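Local coordinates for outer membrane protein (Tpn50) (PDB 3OON) that probably binds peptidoglycan through its OmpA-like C-terminal domain, the part held here, and so would tie the outer membrane to the cell wall, at residues 26-31 and 74-79; 34-39 and 78-83. All coordinates share one frame; numbering follows the deposited sequence.

Overall arrangement
Contacts 1 and 2 follow one another along helix 63-83, sharing Gly78 and Asn79, with centres about 8 Å apart. In contact 1 the loop that runs from strand 12-20 to helix 33-45 lies against residues 74-79 of helix 63-83; in contact 2 helix 33-45 itself meets residues 78-83. Their apolar parts are continuous: CD1 of Ile36 lies 3.7 Å from CD1 of Ile77 and 4.1 Å from CD1 of Ile28, and Ile19 of strand 12-20 touches all three isoleucines. Loop and helix 33-45 together thus cover one length of helix 63-83 within the OmpA-like domain. Neither contact can be tied to the peptidoglycan binding inferred for this domain.

Contact 1 of 2, residues 26-31 and 74-79; sequences FQILQK and ARAIGN
Ile28 and Ile77 set their side chains at about a right angle and meet through their outermost methyls, CD1 to CD1 at 3.7 Å. In both, CG1 stands anti to the carbonyl carbon and beside the backbone N (chi1 -57° each), but the next torsion differs: the Ile28 chain runs on extended, chi2 154°, while that of Ile77 is bent, chi2 -67°. The extended arm carries CD1 of Ile28 from the loop to the helix, where it also lies 3.8 Å from the CB of Ala76 and 3.8 Å from the carbonyl O of Ala76. One methyl therefore touches two successive residues of the helix. Ala76 turns its CB toward the loop, and this small side chain lets the loop come near: the backbone O of Phe26 lies 3.4 Å from CB of Ala76, and the CA atoms of Phe26 and Ala76 are 6.6 Å apart. The exposed Phe26 ring stays farther off, where it touches Lys72 and Arg73 of the same helix. The contact is van der Waals throughout and buries 153 Å². Its inner end, at the two isoleucines, joins the hydrophobic core beside strand 12-20. The arrangement is that of a strand-to-helix connection, from strand 12-20 to helix 33-45, which covers part of helix 63-83 on its way.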
loop_
_atom_site.group_PDB
_atom_site.type_symbol
_atom_site.label_atom_id
_atom_site.label_comp_id
_atom_site.label_asym_id
_atom_site.label_seq_id
_atom_site.Cartn_x
_atom_site.Cartn_y
_atom_site.Cartn_z
ATOM N N PHE A 26 -1.549 12.671 21.586
ATOM C CA PHE A 26 -0.649 12.240 20.520
ATOM C C PHE A 26 0.011 10.918 20.920
ATOM O O PHE A 26 1.095 10.580 20.442
ATOM C CB PHE A 26 0.384 13.331 20.177
ATOM C CG PHE A 26 1.111 13.885 21.373
ATOM C CD1 PHE A 26 2.271 13.273 21.847
ATOM C CD2 PHE A 26 0.645 15.030 22.018
ATOM C CE1 PHE A 26 2.943 13.785 22.953
ATOM C CE2 PHE A 26 1.312 15.546 23.118
ATOM C CZ PHE A 26 2.467 14.919 23.586
ATOM N N GLN A 27 -0.648 10.176 21.809
ATOM C CA GLN A 27 -0.137 8.876 22.223
ATOM C C GLN A 27 -0.785 7.755 21.407
ATOM O O GLN A 27 -2.008 7.633 21.354
ATOM C CB GLN A 27 -0.300 8.668 23.732
ATOM C CG GLN A 27 0.904 7.953 24.355
ATOM C CD GLN A 27 0.997 8.106 25.873
ATOM O OE1 GLN A 27 0.651 9.148 26.440
ATOM N NE2 GLN A 27 1.489 7.065 26.533
ATOM N N ILE A 28 0.058 6.972 20.746
ATOM C CA ILE A 28 -0.362 5.860 19.891
ATOM C C ILE A 28 -0.748 4.667 20.761
ATOM O O ILE A 28 -0.010 4.310 21.680
ATOM C CB ILE A 28 0.800 5.442 18.928
ATOM C CG1 ILE A 28 1.271 6.636 18.083
ATOM C CG2 ILE A 28 0.381 4.300 18.024
ATOM C CD1 ILE A 28 2.725 6.540 17.605
ATOM N N LEU A 29 -1.909 4.064 20.489
ATOM C CA LEU A 29 -2.300 2.822 21.170
ATOM C C LEU A 29 -1.309 1.706 20.873
ATOM O O LEU A 29 -0.823 1.574 19.747
ATOM C CB LEU A 29 -3.705 2.373 20.758
ATOM C CG LEU A 29 -4.888 2.828 21.616
ATOM C CD1 LEU A 29 -5.207 4.301 21.369
ATOM C CD2 LEU A 29 -6.099 1.968 21.332
ATOM N N GLN A 30 -1.019 0.907 21.900
ATOM C CA GLN A 30 -0.028 -0.168 21.829
ATOM C C GLN A 30 -0.194 -1.075 20.604
ATOM O O GLN A 30 0.783 -1.428 19.939
ATOM C CB GLN A 30 -0.096 -1.009 23.115
ATOM C CG GLN A 30 0.878 -2.179 23.158
ATOM C CD GLN A 30 2.303 -1.751 23.495
ATOM O OE1 GLN A 30 2.675 -0.586 23.339
ATOM N NE2 GLN A 30 3.104 -2.699 23.965
ATOM N N LYS A 31 -1.437 -1.440 20.317
ATOM C CA LYS A 31 -1.746 -2.380 19.248
ATOM C C LYS A 31 -1.412 -1.847 17.852
ATOM O O LYS A 31 -1.371 -2.623 16.895
ATOM C CB LYS A 31 -3.222 -2.786 19.306
ATOM C CG LYS A 31 -4.192 -1.646 18.997
ATOM C CD LYS A 31 -5.618 -2.147 18.947
ATOM C CE LYS A 31 -6.571 -1.020 18.637
ATOM N NZ LYS A 31 -7.979 -1.398 18.956
ATOM N N ALA A 74 2.101 13.462 14.082
ATOM C CA ALA A 74 3.106 13.158 13.056
ATOM C C ALA A 74 4.459 12.819 13.694
ATOM O O ALA A 74 5.142 11.866 13.289
ATOM C CB ALA A 74 3.247 14.335 12.082
ATOM N N ARG A 75 4.844 13.608 14.688
ATOM C CA ARG A 75 6.109 13.388 15.398
ATOM C C ARG A 75 6.161 12.075 16.183
ATOM O O ARG A 75 7.206 11.420 16.215
ATOM C CB ARG A 75 6.445 14.588 16.286
ATOM C CG ARG A 75 7.006 15.726 15.479
ATOM C CD ARG A 75 7.455 16.914 16.310
ATOM N NE ARG A 75 7.909 17.979 15.418
ATOM C CZ ARG A 75 9.141 18.083 14.925
ATOM N NH1 ARG A 75 10.084 17.198 15.246
ATOM N NH2 ARG A 75 9.433 19.088 14.112
ATOM N N ALA A 76 5.045 11.683 16.797
ATOM C CA ALA A 76 4.963 10.393 17.492
ATOM C C ALA A 76 5.268 9.229 16.531
ATOM O O ALA A 76 6.007 8.303 16.883
ATOM C CB ALA A 76 3.588 10.218 18.128
ATOM N N ILE A 77 4.708 9.293 15.319
ATOM C CA ILE A 77 4.950 8.285 14.278
ATOM C C ILE A 77 6.409 8.315 13.827
ATOM O O ILE A 77 7.079 7.268 13.776
ATOM C CB ILE A 77 4.005 8.469 13.054
ATOM C CG1 ILE A 77 2.524 8.433 13.485
ATOM C CG2 ILE A 77 4.313 7.433 11.958
ATOM C CD1 ILE A 77 2.026 7.117 13.993
ATOM N N GLY A 78 6.895 9.515 13.522
ATOM C CA GLY A 78 8.283 9.717 13.095
ATOM C C GLY A 78 9.277 9.230 14.129
ATOM O O GLY A 78 10.260 8.556 13.786
ATOM N N ASN A 79 9.016 9.551 15.397
ATOM C CA ASN A 79 9.900 9.143 16.491
ATOM C C ASN A 79 10.069 7.632 16.581
ATOM O O ASN A 79 11.164 7.143 16.873
ATOM C CB ASN A 79 9.414 9.691 17.829
ATOM C CG ASN A 79 9.675 11.183 17.987
ATOM O OD1 ASN A 79 10.457 11.778 17.239
ATOM N ND2 ASN A 79 9.014 11.793 18.964
#

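Contact 2 of 2, residues 34-39 and 78-83; sequences KKIDLI and GNYLIK
Ile36 overlaps the edge of the Tyr80 ring with its CG2 methyl, 3.4 Å from CD2 of Tyr80 and near the plane of the ring. The same methyl reaches CD2 of Leu81 at 3.8 Å, so it touches two consecutive side chains of the other helix. In Ile36, CG1 lies beside the backbone N and CG2 anti to it, which turns the CG2 methyl to helix 63-83. With CG anti to the backbone N, the Tyr80 ring reaches across to helix 33-45. There its hydroxyl gives a short hydrogen bond, Tyr80 OH to Asp37 OD1 at 2.6 Å. The oxygen is met on its syn side, 15° out of the carboxylate plane, and the carboxylate and ring planes are 27° apart. OD1 of Asp37 also lies in the plane of the ring, at its edge, 3.3 Å from CE2 of Tyr80. The bond fixes the phenol end at the more open side of the contact, while Ile36 and Leu81 are buried beneath it; the rings of Tyr33 and Tyr80 also meet. Leu81 in turn packs on Ala40 and Leu43, farther along helix 33-45. The two axes come within 10.6 Å and cross at -66°, a steep, well-separated pairing bridged by large side chains. Such a pair of helices packed on one mixed sheet belongs to the alpha/beta sandwich of the OmpA-like, peptidoglycan-binding fold.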
loop_
_atom_site.group_PDB
_atom_site.type_symbol
_atom_site.label_atom_id
_atom_site.label_comp_id
_atom_site.label_asym_id
_atom_site.label_seq_id
_atom_site.Cartn_x
_atom_site.Cartn_y
_atom_site.Cartn_z
ATOM N N LYS A 34 2.407 -2.531 15.394
ATOM C CA LYS A 34 2.560 -3.555 14.366
ATOM C C LYS A 34 2.245 -2.986 12.967
ATOM O O LYS A 34 2.905 -3.326 11.982
ATOM C CB LYS A 34 1.659 -4.751 14.694
ATOM C CG LYS A 34 1.880 -5.992 13.832
ATOM C CD LYS A 34 2.847 -6.985 14.490
ATOM C CE LYS A 34 2.371 -8.437 14.338
ATOM N NZ LYS A 34 2.352 -8.933 12.931
ATOM N N LYS A 35 1.243 -2.115 12.890
ATOM C CA LYS A 35 0.931 -1.411 11.640
ATOM C C LYS A 35 2.069 -0.478 11.209
ATOM O O LYS A 35 2.442 -0.428 10.024
ATOM C CB LYS A 35 -0.364 -0.622 11.786
ATOM C CG LYS A 35 -0.802 0.091 10.514
ATOM C CD LYS A 35 -1.995 1.045 10.764
ATOM C CE LYS A 35 -3.290 0.306 10.955
ATOM N NZ LYS A 35 -4.449 1.196 10.662
ATOM N N ILE A 36 2.622 0.264 12.164
ATOM C CA ILE A 36 3.764 1.124 11.855
ATOM C C ILE A 36 4.983 0.275 11.459
ATOM O O ILE A 36 5.792 0.698 10.639
ATOM C CB ILE A 36 4.100 2.099 12.998
ATOM C CG1 ILE A 36 2.863 2.930 13.379
ATOM C CG2 ILE A 36 5.226 3.038 12.570
ATOM C CD1 ILE A 36 2.999 3.645 14.711
ATOM N N ASP A 37 5.091 -0.927 12.020
ATOM C CA ASP A 37 6.169 -1.865 11.648
ATOM C C ASP A 37 6.098 -2.252 10.171
ATOM O O ASP A 37 7.123 -2.374 9.497
ATOM C CB ASP A 37 6.115 -3.128 12.501
ATOM C CG ASP A 37 6.607 -2.908 13.920
ATOM O OD1 ASP A 37 7.236 -1.866 14.191
ATOM O OD2 ASP A 37 6.358 -3.793 14.765
ATOM N N LEU A 38 4.879 -2.434 9.679
ATOM C CA LEU A 38 4.653 -2.684 8.259
ATOM C C LEU A 38 5.069 -1.475 7.421
ATOM O O LEU A 38 5.758 -1.621 6.402
ATOM C CB LEU A 38 3.190 -3.063 7.981
ATOM C CG LEU A 38 2.827 -3.216 6.496
ATOM C CD1 LEU A 38 3.718 -4.246 5.766
ATOM C CD2 LEU A 38 1.367 -3.582 6.361
ATOM N N ILE A 39 4.654 -0.282 7.848
ATOM C CA ILE A 39 5.128 0.947 7.203
ATOM C C ILE A 39 6.668 0.968 7.178
ATOM O O ILE A 39 7.276 1.286 6.151
ATOM C CB ILE A 39 4.552 2.204 7.901
ATOM C CG1 ILE A 39 3.034 2.275 7.674
ATOM C CG2 ILE A 39 5.216 3.469 7.386
ATOM C CD1 ILE A 39 2.286 3.069 8.722
ATOM N N GLY A 78 6.895 9.515 13.522
ATOM C CA GLY A 78 8.283 9.717 13.095
ATOM C C GLY A 78 9.277 9.230 14.129
ATOM O O GLY A 78 10.260 8.556 13.786
ATOM N N ASN A 79 9.016 9.551 15.397
ATOM C CA ASN A 79 9.900 9.143 16.491
ATOM C C ASN A 79 10.069 7.632 16.581
ATOM O O ASN A 79 11.164 7.143 16.873
ATOM C CB ASN A 79 9.414 9.691 17.829
ATOM C CG ASN A 79 9.675 11.183 17.987
ATOM O OD1 ASN A 79 10.457 11.778 17.239
ATOM N ND2 ASN A 79 9.014 11.793 18.964
ATOM N N TYR A 80 8.989 6.898 16.325
ATOM C CA TYR A 80 9.034 5.444 16.341
ATOM C C TYR A 80 9.878 4.918 15.186
ATOM O O TYR A 80 10.701 4.017 15.377
ATOM C CB TYR A 80 7.622 4.845 16.311
ATOM C CG TYR A 80 7.616 3.332 16.381
ATOM C CD1 TYR A 80 7.934 2.666 17.565
ATOM C CD2 TYR A 80 7.319 2.570 15.260
ATOM C CE1 TYR A 80 7.941 1.280 17.626
ATOM C CE2 TYR A 80 7.312 1.187 15.310
ATOM C CZ TYR A 80 7.627 0.546 16.496
ATOM O OH TYR A 80 7.626 -0.828 16.557
ATOM N N LEU A 81 9.695 5.510 14.006
ATOM C CA LEU A 81 10.512 5.184 12.834
ATOM C C LEU A 81 12.007 5.465 13.047
ATOM O O LEU A 81 12.849 4.708 12.561
ATOM C CB LEU A 81 9.993 5.898 11.585
ATOM C CG LEU A 81 8.564 5.575 11.130
ATOM C CD1 LEU A 81 8.179 6.474 9.971
ATOM C CD2 LEU A 81 8.407 4.094 10.731
ATOM N N ILE A 82 12.312 6.555 13.753
ATOM C CA ILE A 82 13.682 6.870 14.169
ATOM C C ILE A 82 14.205 5.750 15.057
ATOM O O ILE A 82 15.277 5.187 14.809
ATOM C CB ILE A 82 13.748 8.180 14.989
ATOM C CG1 ILE A 82 13.227 9.362 14.181
ATOM C CG2 ILE A 82 15.175 8.441 15.467
ATOM C CD1 ILE A 82 13.998 9.605 12.945
ATOM N N LYS A 83 13.420 5.429 16.082
ATOM C CA LYS A 83 13.768 4.412 17.083
ATOM C C LYS A 83 13.991 3.033 16.441
ATOM O O LYS A 83 14.877 2.274 16.866
ATOM C CB LYS A 83 12.670 4.350 18.150
ATOM C CG LYS A 83 12.947 3.427 19.341
ATOM C CD LYS A 83 11.691 3.313 20.205
ATOM C CE LYS A 83 11.885 2.401 21.397
ATOM N NZ LYS A 83 10.682 2.474 22.274
#